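Benzoate transport porin BenP (Acinetobacter baumannii AB307-0294, PDB 5DL8) is an outer-membrane beta-barrel porin of the OprD family that probably lets small substrates, perhaps benzoate among them, cross the membrane. Local coordinates at residues 135-140 and 166-171; 217-220 and 226-229. All coordinates share one frame; numbering follows the deposited sequence.

Both interactions belong to the same side of the barrel and touch each other, V139 of the inner loop packing its CG2 against Y218 and K228. Interaction 1 is the more buried: segment 135-140, a loop, meets the barrel strand carrying 166-171 without a direct hydrogen bond, and two leucine methyls and a water held by the D136 backbone N gather at one carboxylate. Interaction 2 joins neighbouring strands of one hairpin and buries far more surface, using backbone hydrogen bonds as well as side chains. Its two faces differ: Y218 and K228 lie on the side where the loop packs, while Y217, F219 and H229 form a partly exposed aromatic group on the other side of the wall.

Interaction 1 (135-140 and 166-171); sequences LDLPVT and YAEIGR
A loop folded against the inner side of the barrel wall, a feature of OprD-family porins, brings L135 and L137 against the carboxylate of E168 on strand 165-176. The contact is small and has no direct hydrogen bond. L137 comes closest, from the opposite direction, its CD1 sitting over the carboxylate plane, 3.5 Å from E168 OE2. L135 brings its CD2 methyl up to the same oxygen from near that plane, at 4.1 Å. E168 gets there by stretching out: CG stands anti to the backbone N (chi1 171°), and the chain runs straight on to the carboxylate. One water completes the join, donating to E168 OE2 at 3.1 Å and accepting from D136 N at 3.3 Å. OE2 also bonds the hydroxyl of Y202, while E168 OE1 takes the hydroxyl of Y166 at 2.7 Å on its anti side, 31° out of the carboxylate plane. With both oxygens bonded, this buried carboxylate is held against rotation, and its polar ends are satisfied beside the leucine methyls. Within the loop, L137 N bonds T140 O at 2.9 Å, and the chain reverses in a gamma turn centred on V139 (phi 64°), closed by a weak bond from T140 N to P138 O. L135 touches N156 on strand 155-160, L137 packs on Y202 and D204 of strand 200-210, and P138 and V139 reach Y218 on strand 213-222.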
loop_
_atom_site.group_PDB
_atom_site.type_symbol
_atom_site.label_atom_id
_atom_site.label_comp_id
_atom_site.label_asym_id
_atom_site.label_seq_id
_atom_site.Cartn_x
_atom_site.Cartn_y
_atom_site.Cartn_z
ATOM N N LEU A 135 2.920 -3.389 -8.405
ATOM C CA LEU A 135 2.387 -4.582 -7.730
ATOM C C LEU A 135 1.276 -4.140 -6.779
ATOM O O LEU A 135 1.387 -3.070 -6.108
ATOM C CB LEU A 135 3.520 -5.236 -6.932
ATOM C CG LEU A 135 4.604 -5.742 -7.877
ATOM C CD1 LEU A 135 5.806 -6.228 -7.159
ATOM C CD2 LEU A 135 4.084 -6.772 -8.928
ATOM N N ASP A 136 0.297 -5.013 -6.666
ATOM C CA ASP A 136 -0.790 -4.862 -5.763
ATOM C C ASP A 136 -0.959 -6.214 -5.010
ATOM O O ASP A 136 -1.910 -6.928 -5.257
ATOM C CB ASP A 136 -2.116 -4.522 -6.511
ATOM C CG ASP A 136 -3.283 -4.264 -5.539
ATOM O OD1 ASP A 136 -3.089 -4.145 -4.289
ATOM O OD2 ASP A 136 -4.419 -4.173 -6.026
ATOM N N LEU A 137 -0.004 -6.512 -4.126
ATOM C CA LEU A 137 0.150 -7.773 -3.434
ATOM C C LEU A 137 0.547 -7.573 -2.008
ATOM O O LEU A 137 1.066 -6.500 -1.584
ATOM C CB LEU A 137 1.275 -8.571 -4.094
ATOM C CG LEU A 137 0.878 -9.042 -5.533
ATOM C CD1 LEU A 137 2.125 -9.395 -6.275
ATOM C CD2 LEU A 137 -0.129 -10.191 -5.622
ATOM N N PRO A 138 0.375 -8.613 -1.218
ATOM C CA PRO A 138 1.127 -8.672 0.068
ATOM C C PRO A 138 2.659 -8.398 -0.082
ATOM O O PRO A 138 3.271 -8.740 -1.110
ATOM C CB PRO A 138 0.926 -10.119 0.428
ATOM C CG PRO A 138 -0.538 -10.348 -0.097
ATOM C CD PRO A 138 -0.427 -9.808 -1.454
ATOM N N VAL A 139 3.285 -7.818 0.915
ATOM C CA VAL A 139 4.572 -7.256 0.771
ATOM C C VAL A 139 4.763 -6.017 -0.214
ATOM O O VAL A 139 5.346 -5.015 0.195
ATOM C CB VAL A 139 5.677 -8.322 0.310
ATOM C CG1 VAL A 139 7.074 -7.689 0.558
ATOM C CG2 VAL A 139 5.565 -9.684 1.032
ATOM N N THR A 140 4.356 -6.167 -1.503
ATOM C CA THR A 140 4.606 -5.214 -2.534
ATOM C C THR A 140 3.280 -4.616 -2.940
ATOM O O THR A 140 2.585 -5.161 -3.827
ATOM C CB THR A 140 5.339 -5.903 -3.693
ATOM O OG1 THR A 140 4.539 -6.916 -4.232
ATOM C CG2 THR A 140 6.720 -6.492 -3.210
ATOM N N TYR A 166 -7.051 -17.428 -10.925
ATOM C CA TYR A 166 -6.046 -16.477 -11.380
ATOM C C TYR A 166 -4.727 -16.837 -10.657
ATOM O O TYR A 166 -4.702 -17.043 -9.413
ATOM C CB TYR A 166 -6.470 -15.021 -11.041
ATOM C CG TYR A 166 -5.369 -13.998 -11.265
ATOM C CD1 TYR A 166 -4.367 -13.754 -10.258
ATOM C CD2 TYR A 166 -5.277 -13.290 -12.478
ATOM C CE1 TYR A 166 -3.321 -12.845 -10.486
ATOM C CE2 TYR A 166 -4.237 -12.339 -12.676
ATOM C CZ TYR A 166 -3.286 -12.146 -11.690
ATOM O OH TYR A 166 -2.277 -11.267 -11.895
ATOM N N ALA A 167 -3.617 -16.843 -11.391
ATOM C CA ALA A 167 -2.254 -17.081 -10.770
ATOM C C ALA A 167 -1.285 -16.010 -11.204
ATOM O O ALA A 167 -1.391 -15.528 -12.289
ATOM C CB ALA A 167 -1.706 -18.432 -11.194
ATOM N N GLU A 168 -0.259 -15.772 -10.406
ATOM C CA GLU A 168 0.800 -14.834 -10.753
ATOM C C GLU A 168 2.042 -15.272 -9.984
ATOM O O GLU A 168 1.949 -15.652 -8.818
ATOM C CB GLU A 168 0.346 -13.392 -10.390
ATOM C CG GLU A 168 1.408 -12.329 -10.501
ATOM C CD GLU A 168 0.896 -10.953 -10.063
ATOM O OE1 GLU A 168 -0.357 -10.722 -10.067
ATOM O OE2 GLU A 168 1.815 -10.152 -9.704
ATOM N N ILE A 169 3.164 -15.306 -10.691
ATOM C CA ILE A 169 4.493 -15.584 -10.130
ATOM C C ILE A 169 5.469 -14.434 -10.529
ATOM O O ILE A 169 5.300 -13.781 -11.538
ATOM C CB ILE A 169 5.107 -16.965 -10.561
ATOM C CG1 ILE A 169 5.406 -17.005 -12.051
ATOM C CG2 ILE A 169 4.215 -18.125 -10.111
ATOM C CD1 ILE A 169 6.133 -18.263 -12.510
ATOM N N GLY A 170 6.501 -14.210 -9.746
ATOM C CA GLY A 170 7.467 -13.154 -10.100
ATOM C C GLY A 170 8.770 -13.252 -9.303
ATOM O O GLY A 170 8.848 -13.937 -8.289
ATOM N N ARG A 171 9.792 -12.617 -9.832
ATOM C CA ARG A 171 10.985 -12.321 -9.105
ATOM C C ARG A 171 11.208 -10.800 -9.131
ATOM O O ARG A 171 11.440 -10.235 -10.149
ATOM C CB ARG A 171 12.165 -12.944 -9.751
ATOM C CG ARG A 171 13.427 -12.671 -8.957
ATOM C CD ARG A 171 14.511 -13.601 -9.454
ATOM N NE ARG A 171 15.806 -13.124 -9.050
ATOM C CZ ARG A 171 16.393 -13.395 -7.889
ATOM N NH1 ARG A 171 15.816 -14.171 -6.928
ATOM N NH2 ARG A 171 17.619 -12.950 -7.707
HETATM O O HOH W 1 0.294 -7.562 -8.760
#

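Interaction 2 (217-220 and 226-229); sequences YYFG and YNKH
Strands 213-222 and 226-238 form a beta hairpin of the porin barrel, and segments 217-220 and 226-229 run antiparallel at 177°, with axes 4.9 Å apart. G220 and K228 make the hydrogen-bonded pair: G220 N to K228 O and K228 N to G220 O are both 2.9 Å. F219 and H229 follow as a non-hydrogen-bonded pair, where the CA-H of H229 faces Y218 O across 3.5 Å. Their side chains share a face with Y217. F219 lays its CD1 over one face of the imidazole, 3.5 Å from H229 CE1, with the two ring planes tilted at 46°. F219 CE1 also reaches N227 CB, at 4.0 Å, while the amide of N227 is engaged by N221 and D256. On the opposite face, the ring of Y218 comes within 4.3 Å of the lysine chain, CE2 to K228 CD, and K228 then bends away so that NZ bonds the hydroxyl of Y293. The side chains of Y217 and H229 run alongside each other in the same direction. H229 has CG anti to its carbonyl carbon (chi1 -61°), which sets the imidazole edge at the phenol, where H229 ND1 and Y217 OH form a 2.8 Å hydrogen bond near both ring planes.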
loop_
_atom_site.group_PDB
_atom_site.type_symbol
_atom_site.label_atom_id
_atom_site.label_comp_id
_atom_site.label_asym_id
_atom_site.label_seq_id
_atom_site.Cartn_x
_atom_site.Cartn_y
_atom_site.Cartn_z
ATOM N N TYR A 217 -4.242 -17.120 -1.880
ATOM C CA TYR A 217 -3.067 -17.569 -1.195
ATOM C C TYR A 217 -1.853 -16.899 -1.761
ATOM O O TYR A 217 -1.676 -16.844 -2.998
ATOM C CB TYR A 217 -2.893 -19.067 -1.434
ATOM C CG TYR A 217 -1.557 -19.582 -0.955
ATOM C CD1 TYR A 217 -1.289 -19.690 0.408
ATOM C CD2 TYR A 217 -0.566 -19.935 -1.834
ATOM C CE1 TYR A 217 -0.019 -20.113 0.875
ATOM C CE2 TYR A 217 0.647 -20.479 -1.389
ATOM C CZ TYR A 217 0.944 -20.524 -0.028
ATOM O OH TYR A 217 2.176 -20.975 0.455
ATOM N N TYR A 218 -0.942 -16.464 -0.903
ATOM C CA TYR A 218 0.334 -15.855 -1.409
ATOM C C TYR A 218 1.490 -16.466 -0.693
ATOM O O TYR A 218 1.467 -16.665 0.527
ATOM C CB TYR A 218 0.340 -14.326 -1.046
ATOM C CG TYR A 218 1.614 -13.578 -1.292
ATOM C CD1 TYR A 218 1.878 -12.987 -2.491
ATOM C CD2 TYR A 218 2.553 -13.437 -0.280
ATOM C CE1 TYR A 218 3.076 -12.258 -2.688
ATOM C CE2 TYR A 218 3.749 -12.762 -0.459
ATOM C CZ TYR A 218 4.019 -12.224 -1.679
ATOM O OH TYR A 218 5.212 -11.551 -1.764
ATOM N N PHE A 219 2.569 -16.635 -1.414
ATOM C CA PHE A 219 3.841 -17.037 -0.807
ATOM C C PHE A 219 4.932 -16.131 -1.347
ATOM O O PHE A 219 5.048 -15.888 -2.577
ATOM C CB PHE A 219 4.227 -18.503 -0.994
ATOM C CG PHE A 219 5.639 -18.857 -0.444
ATOM C CD1 PHE A 219 5.906 -18.897 0.929
ATOM C CD2 PHE A 219 6.704 -19.108 -1.297
ATOM C CE1 PHE A 219 7.211 -19.243 1.448
ATOM C CE2 PHE A 219 7.996 -19.445 -0.772
ATOM C CZ PHE A 219 8.221 -19.516 0.612
ATOM N N GLY A 220 5.695 -15.592 -0.397
ATOM C CA GLY A 220 6.837 -14.732 -0.755
ATOM C C GLY A 220 8.144 -15.152 -0.081
ATOM O O GLY A 220 8.204 -15.221 1.141
ATOM N N TYR A 226 13.293 -13.280 5.186
ATOM C CA TYR A 226 12.170 -14.049 5.741
ATOM C C TYR A 226 11.237 -14.549 4.617
ATOM O O TYR A 226 11.216 -14.050 3.462
ATOM C CB TYR A 226 11.432 -13.263 6.844
ATOM C CG TYR A 226 10.755 -11.929 6.402
ATOM C CD1 TYR A 226 9.453 -11.906 5.899
ATOM C CD2 TYR A 226 11.397 -10.688 6.591
ATOM C CE1 TYR A 226 8.841 -10.682 5.473
ATOM C CE2 TYR A 226 10.828 -9.501 6.222
ATOM C CZ TYR A 226 9.581 -9.482 5.646
ATOM O OH TYR A 226 9.009 -8.274 5.316
ATOM N N ASN A 227 10.511 -15.564 4.980
ATOM C CA ASN A 227 9.478 -16.192 4.129
ATOM C C ASN A 227 8.112 -15.938 4.662
ATOM O O ASN A 227 7.878 -15.976 5.848
ATOM C CB ASN A 227 9.792 -17.684 4.043
ATOM C CG ASN A 227 11.138 -17.924 3.346
ATOM O OD1 ASN A 227 11.511 -17.194 2.415
ATOM N ND2 ASN A 227 11.909 -18.869 3.852
ATOM N N LYS A 228 7.201 -15.591 3.804
ATOM C CA LYS A 228 5.872 -15.159 4.250
ATOM C C LYS A 228 4.767 -15.919 3.535
ATOM O O LYS A 228 4.772 -16.056 2.316
ATOM C CB LYS A 228 5.757 -13.689 4.037
ATOM C CG LYS A 228 4.407 -13.027 4.303
ATOM C CD LYS A 228 4.530 -11.658 3.649
ATOM C CE LYS A 228 3.414 -10.619 3.904
ATOM N NZ LYS A 228 3.410 -9.951 5.250
ATOM N N HIS A 229 3.844 -16.440 4.331
ATOM C CA HIS A 229 2.550 -17.040 3.826
ATOM C C HIS A 229 1.357 -16.123 4.221
ATOM O O HIS A 229 1.277 -15.612 5.357
ATOM C CB HIS A 229 2.280 -18.463 4.384
ATOM C CG HIS A 229 3.309 -19.466 4.024
ATOM N ND1 HIS A 229 3.093 -20.460 3.078
ATOM C CD2 HIS A 229 4.550 -19.686 4.520
ATOM C CE1 HIS A 229 4.187 -21.194 2.957
ATOM N NE2 HIS A 229 5.078 -20.761 3.826
#